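Local structure of filamentous hemagglutinin (Bordetella pertussis, 1RWR) at residues 41-46 with 87-92; 163-168 with 188-193. The protein is a secreted adhesin whose secretion domain, a beta-helix, probably directs its export through the two-partner secretion pathway of the bacterium. All blocks are in the same frame, centred on the assembly; numbering follows the deposited sequence.

Interaction 1 of 2, residues 41-46 with 87-92; sequences VANPGV and RLAGTL
Val41 meets two leucines of the 87-92 segment at once. CG2 sits between CD2 of Leu88, at 3.9 Å, and CD2 of Leu92, while CG1, set anti to the backbone N (chi1 179°), touches the same Leu92 methyl and lies 3.4 Å from Ala89 O. Leu92 CD2 also meets CG1 of Val46 at 3.8 Å, and in each pair the side chains run at a slant to one another. Leu114, on the neighbouring strand 114-117, packs on both leucines, so the cluster belongs to the buried interior.

Beside it the backbones join in two places. Val41 N gives a straight bond to Arg87 O (2.9 Å, 167°), whereas Ala89 N approaches Val41 O from above the carbonyl plane; a water bridging to Arg87 NH1 also donates to this oxygen. Past the corner at Gly90, Thr91 N binds Pro44 O and Val46 N binds Thr91 O. The cis peptide before Pro44 falls between the Val41–Leu88 bridge and the parallel pairs of 45-46 with 91-92. On the outer side a water spans Pro44 O and Thr91 OG1, the latter also bonded to Ser115. Inward-facing aliphatic side chains and in-register parallel strands of successive coils mark the right-handed parallel beta-helix.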
loop_
_atom_site.group_PDB
_atom_site.type_symbol
_atom_site.label_atom_id
_atom_site.label_comp_id
_atom_site.label_asym_id
_atom_site.label_seq_id
_atom_site.Cartn_x
_atom_site.Cartn_y
_atom_site.Cartn_z
ATOM N N VAL A 41 1.444 -14.091 0.562
ATOM C CA VAL A 41 1.227 -14.381 -0.843
ATOM C C VAL A 41 2.614 -14.645 -1.470
ATOM O O VAL A 41 3.564 -13.887 -1.269
ATOM C CB VAL A 41 0.507 -13.220 -1.564
ATOM C CG1 VAL A 41 0.311 -13.549 -3.031
ATOM C CG2 VAL A 41 -0.843 -12.943 -0.897
ATOM N N ALA A 42 2.691 -15.729 -2.230
ATOM C CA ALA A 42 3.898 -16.118 -2.948
ATOM C C ALA A 42 3.595 -16.288 -4.416
ATOM O O ALA A 42 2.459 -16.464 -4.807
ATOM C CB ALA A 42 4.406 -17.408 -2.385
ATOM N N ASN A 43 4.616 -16.241 -5.246
ATOM C CA ASN A 43 4.417 -16.383 -6.676
ATOM C C ASN A 43 3.675 -17.700 -6.960
ATOM O O ASN A 43 3.961 -18.731 -6.282
ATOM C CB ASN A 43 5.765 -16.372 -7.391
ATOM C CG ASN A 43 6.443 -15.008 -7.374
ATOM O OD1 ASN A 43 5.825 -14.005 -7.623
ATOM N ND2 ASN A 43 7.761 -14.994 -7.145
ATOM N N PRO A 44 2.755 -17.721 -7.925
ATOM C CA PRO A 44 2.405 -16.605 -8.829
ATOM C C PRO A 44 1.432 -15.559 -8.257
ATOM O O PRO A 44 1.206 -14.542 -8.893
ATOM C CB PRO A 44 1.722 -17.300 -9.994
ATOM C CG PRO A 44 1.446 -18.671 -9.542
ATOM C CD PRO A 44 2.043 -18.960 -8.281
ATOM N N GLY A 45 0.898 -15.828 -7.085
ATOM C CA GLY A 45 0.041 -14.888 -6.379
ATOM C C GLY A 45 -1.123 -15.546 -5.684
ATOM O O GLY A 45 -1.031 -16.658 -5.208
ATOM N N VAL A 46 -2.241 -14.841 -5.636
ATOM C CA VAL A 46 -3.436 -15.274 -4.930
ATOM C C VAL A 46 -4.638 -14.713 -5.683
ATOM O O VAL A 46 -4.541 -13.643 -6.272
ATOM C CB VAL A 46 -3.480 -14.785 -3.429
ATOM C CG1 VAL A 46 -3.491 -13.262 -3.269
ATOM C CG2 VAL A 46 -4.634 -15.392 -2.672
ATOM N N ARG A 87 4.466 -11.559 4.053
ATOM C CA ARG A 87 5.251 -11.387 2.859
ATOM C C ARG A 87 4.279 -11.431 1.676
ATOM O O ARG A 87 3.389 -12.286 1.635
ATOM C CB ARG A 87 6.283 -12.518 2.743
ATOM C CG ARG A 87 7.180 -12.376 1.598
ATOM C CD ARG A 87 8.418 -13.317 1.582
ATOM N NE ARG A 87 9.137 -13.021 0.342
ATOM C CZ ARG A 87 8.839 -13.512 -0.867
ATOM N NH1 ARG A 87 7.899 -14.451 -1.044
ATOM N NH2 ARG A 87 9.530 -13.084 -1.907
ATOM N N LEU A 88 4.472 -10.525 0.714
ATOM C CA LEU A 88 3.663 -10.444 -0.504
ATOM C C LEU A 88 4.533 -10.423 -1.741
ATOM O O LEU A 88 5.327 -9.485 -1.957
ATOM C CB LEU A 88 2.823 -9.174 -0.500
ATOM C CG LEU A 88 2.005 -8.907 0.750
ATOM C CD1 LEU A 88 1.333 -7.543 0.678
ATOM C CD2 LEU A 88 0.974 -10.032 0.970
ATOM N N ALA A 89 4.334 -11.424 -2.580
ATOM C CA ALA A 89 5.018 -11.573 -3.859
ATOM C C ALA A 89 4.065 -12.207 -4.834
ATOM O O ALA A 89 3.364 -13.153 -4.466
ATOM C CB ALA A 89 6.270 -12.508 -3.707
ATOM N N GLY A 90 4.087 -11.716 -6.071
ATOM C CA GLY A 90 3.268 -12.209 -7.162
ATOM C C GLY A 90 2.104 -11.282 -7.423
ATOM O O GLY A 90 2.151 -10.110 -7.052
ATOM N N THR A 91 1.050 -11.814 -8.035
ATOM C CA THR A 91 -0.094 -11.018 -8.470
ATOM C C THR A 91 -1.254 -11.183 -7.526
ATOM O O THR A 91 -1.648 -12.298 -7.222
ATOM C CB THR A 91 -0.556 -11.448 -9.815
ATOM O OG1 THR A 91 0.492 -11.279 -10.776
ATOM C CG2 THR A 91 -1.728 -10.556 -10.294
ATOM N N LEU A 92 -1.809 -10.071 -7.072
ATOM C CA LEU A 92 -3.039 -10.066 -6.317
ATOM C C LEU A 92 -4.165 -9.881 -7.334
ATOM O O LEU A 92 -4.369 -8.774 -7.812
ATOM C CB LEU A 92 -3.045 -8.931 -5.305
ATOM C CG LEU A 92 -1.853 -8.745 -4.365
ATOM C CD1 LEU A 92 -2.070 -7.585 -3.388
ATOM C CD2 LEU A 92 -1.600 -10.027 -3.610
HETATM O O HOH W 1 5.307 -15.115 0.431
HETATM O O HOH W 2 7.268 -15.925 -3.952
HETATM O O HOH W 3 2.010 -13.818 -11.314
#

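Interaction 2 of 2, residues 163-168 with 188-193; sequences VARLVK and AGANRY
Gly189 N is held by two carbonyls of the 163-168 segment: Ala164 O accepts its bond at 3.1 Å, in the carbonyl plane but bent at the hydrogen (135°), and Arg165 O takes a second, weak one. This forked grip sits at a corner of the parallel beta-helix, where strand 159-164 gives way to 166-169 and the next strand of the stack, 183-188, ends alongside. Ala164 O also receives the CA-H of Ala188 at 3.1 Å, so one oxygen serves two neighbouring donors at the end of the parallel ladder.

At the same corner Arg165 leaves the backbone pointing away from the other segment. Its chain then folds back through a bend at chi2 (70°), which lays one face of the guanidinium over the CB of Ala190, 3.5 Å above the plane and displaced toward the rim. NH1 bonds the carbonyls of Ala207 and Gln141. Asp236 takes NE on OD2, as a salt bridge, and the N-H of Ala190 on OD1, so its carboxylate joins two donors, NE and Ala190 N, that are 3.4 Å apart and not bonded to each other.

Beyond the turn, strand 191-194 belongs to an antiparallel sheet that packs against the beta-helix. There Tyr193 crosses Val163 at about a right angle, its hydroxyl bonded to Asp161, and CG2 of Val163 makes a CH-pi contact 3.9 Å from the ring centroid, 18° off the normal.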
loop_
_atom_site.group_PDB
_atom_site.type_symbol
_atom_site.label_atom_id
_atom_site.label_comp_id
_atom_site.label_asym_id
_atom_site.label_seq_id
_atom_site.Cartn_x
_atom_site.Cartn_y
_atom_site.Cartn_z
ATOM N N VAL A 163 1.044 2.632 4.142
ATOM C CA VAL A 163 0.706 3.390 5.351
ATOM C C VAL A 163 1.183 2.613 6.582
ATOM O O VAL A 163 0.645 1.566 6.912
ATOM C CB VAL A 163 -0.829 3.638 5.398
ATOM C CG1 VAL A 163 -1.180 4.545 6.575
ATOM C CG2 VAL A 163 -1.300 4.259 4.079
ATOM N N ALA A 164 2.248 3.068 7.218
ATOM C CA ALA A 164 2.943 2.247 8.226
ATOM C C ALA A 164 3.670 3.146 9.191
ATOM O O ALA A 164 3.764 4.370 8.970
ATOM C CB ALA A 164 3.923 1.289 7.561
ATOM N N ARG A 165 4.196 2.577 10.278
ATOM C CA ARG A 165 4.924 3.409 11.209
ATOM C C ARG A 165 6.232 3.844 10.580
ATOM O O ARG A 165 6.601 5.000 10.677
ATOM C CB ARG A 165 5.135 2.714 12.551
ATOM C CG ARG A 165 5.612 3.653 13.678
ATOM C CD ARG A 165 4.491 4.627 14.123
ATOM N NE ARG A 165 4.935 5.739 14.957
ATOM C CZ ARG A 165 5.035 5.723 16.315
ATOM N NH1 ARG A 165 4.868 4.622 17.021
ATOM N NH2 ARG A 165 5.391 6.827 16.954
ATOM N N LEU A 166 6.911 2.888 9.976
ATOM C CA LEU A 166 8.131 3.118 9.203
ATOM C C LEU A 166 8.013 2.481 7.830
ATOM O O LEU A 166 7.356 1.457 7.649
ATOM C CB LEU A 166 9.335 2.483 9.902
ATOM C CG LEU A 166 9.662 2.949 11.329
ATOM C CD1 LEU A 166 10.809 2.085 11.878
ATOM C CD2 LEU A 166 10.012 4.446 11.425
ATOM N N VAL A 167 8.720 3.041 6.864
ATOM C CA VAL A 167 8.693 2.499 5.507
ATOM C C VAL A 167 10.111 2.486 4.946
ATOM O O VAL A 167 10.823 3.478 5.048
ATOM C CB VAL A 167 7.745 3.262 4.570
ATOM C CG1 VAL A 167 7.728 2.613 3.173
ATOM C CG2 VAL A 167 6.371 3.337 5.134
ATOM N N LYS A 168 10.508 1.350 4.384
ATOM C CA LYS A 168 11.812 1.204 3.717
ATOM C C LYS A 168 11.550 0.905 2.239
ATOM O O LYS A 168 10.775 -0.004 1.921
ATOM C CB LYS A 168 12.601 0.102 4.380
ATOM C CG LYS A 168 12.945 0.497 5.836
ATOM C CD LYS A 168 13.673 -0.552 6.610
ATOM C CE LYS A 168 14.136 -0.007 8.016
ATOM N NZ LYS A 168 14.026 1.497 8.337
ATOM N N ALA A 188 3.963 7.685 6.630
ATOM C CA ALA A 188 4.635 7.115 7.782
ATOM C C ALA A 188 4.317 7.868 9.046
ATOM O O ALA A 188 3.975 9.065 8.996
ATOM C CB ALA A 188 6.141 7.078 7.557
ATOM N N GLY A 189 4.402 7.175 10.165
ATOM C CA GLY A 189 4.183 7.776 11.481
ATOM C C GLY A 189 2.931 7.238 12.152
ATOM O O GLY A 189 2.236 6.379 11.619
ATOM N N ALA A 190 2.698 7.726 13.363
ATOM C CA ALA A 190 1.531 7.352 14.133
ATOM C C ALA A 190 0.384 8.199 13.650
ATOM O O ALA A 190 0.320 9.405 13.909
ATOM C CB ALA A 190 1.788 7.527 15.625
ATOM N N ASN A 191 -0.466 7.561 12.872
ATOM C CA ASN A 191 -1.572 8.222 12.195
ATOM C C ASN A 191 -2.824 7.396 12.207
ATOM O O ASN A 191 -2.780 6.185 12.156
ATOM C CB ASN A 191 -1.241 8.470 10.708
ATOM C CG ASN A 191 -0.158 9.514 10.490
ATOM O OD1 ASN A 191 -0.311 10.670 10.852
ATOM N ND2 ASN A 191 0.944 9.092 9.872
ATOM N N ARG A 192 -3.966 8.059 12.223
ATOM C CA ARG A 192 -5.168 7.434 11.731
ATOM C C ARG A 192 -5.240 7.826 10.265
ATOM O O ARG A 192 -5.186 9.026 9.915
ATOM C CB ARG A 192 -6.429 7.957 12.432
ATOM C CG ARG A 192 -7.663 7.489 11.624
ATOM C CD ARG A 192 -8.881 7.453 12.369
ATOM N NE ARG A 192 -8.956 6.316 13.271
ATOM C CZ ARG A 192 -10.088 5.896 13.780
ATOM N NH1 ARG A 192 -11.220 6.516 13.455
ATOM N NH2 ARG A 192 -10.092 4.894 14.622
ATOM N N TYR A 193 -5.354 6.829 9.395
ATOM C CA TYR A 193 -5.550 7.072 7.974
ATOM C C TYR A 193 -6.950 6.676 7.572
ATOM O O TYR A 193 -7.352 5.514 7.718
ATOM C CB TYR A 193 -4.553 6.263 7.178
ATOM C CG TYR A 193 -4.359 6.646 5.720
ATOM C CD1 TYR A 193 -3.727 7.827 5.369
ATOM C CD2 TYR A 193 -4.758 5.795 4.710
ATOM C CE1 TYR A 193 -3.497 8.164 4.042
ATOM C CE2 TYR A 193 -4.528 6.129 3.361
ATOM C CZ TYR A 193 -3.879 7.299 3.050
ATOM O OH TYR A 193 -3.582 7.598 1.748
#

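Both interactions show how a beta-helix secures its corners, and their centres lie about 23 Å apart on opposite sides of the chain's centre. Each reaches the same long parallel sheet, through strand 86-89 in interaction 1 and strand 166-169 in interaction 2. Interaction 1 is partly buried: leucine and valine fill its inner side, whereas its outer loop is exposed and bridged by water. Interaction 2 is buried throughout, and there an arginine is paired with an aspartate, which probably offsets its charge. The first joins consecutive layers through an isolated bridge and a short parallel ladder; the second has a single parallel bridge and brings in the antiparallel sheet through an aromatic face.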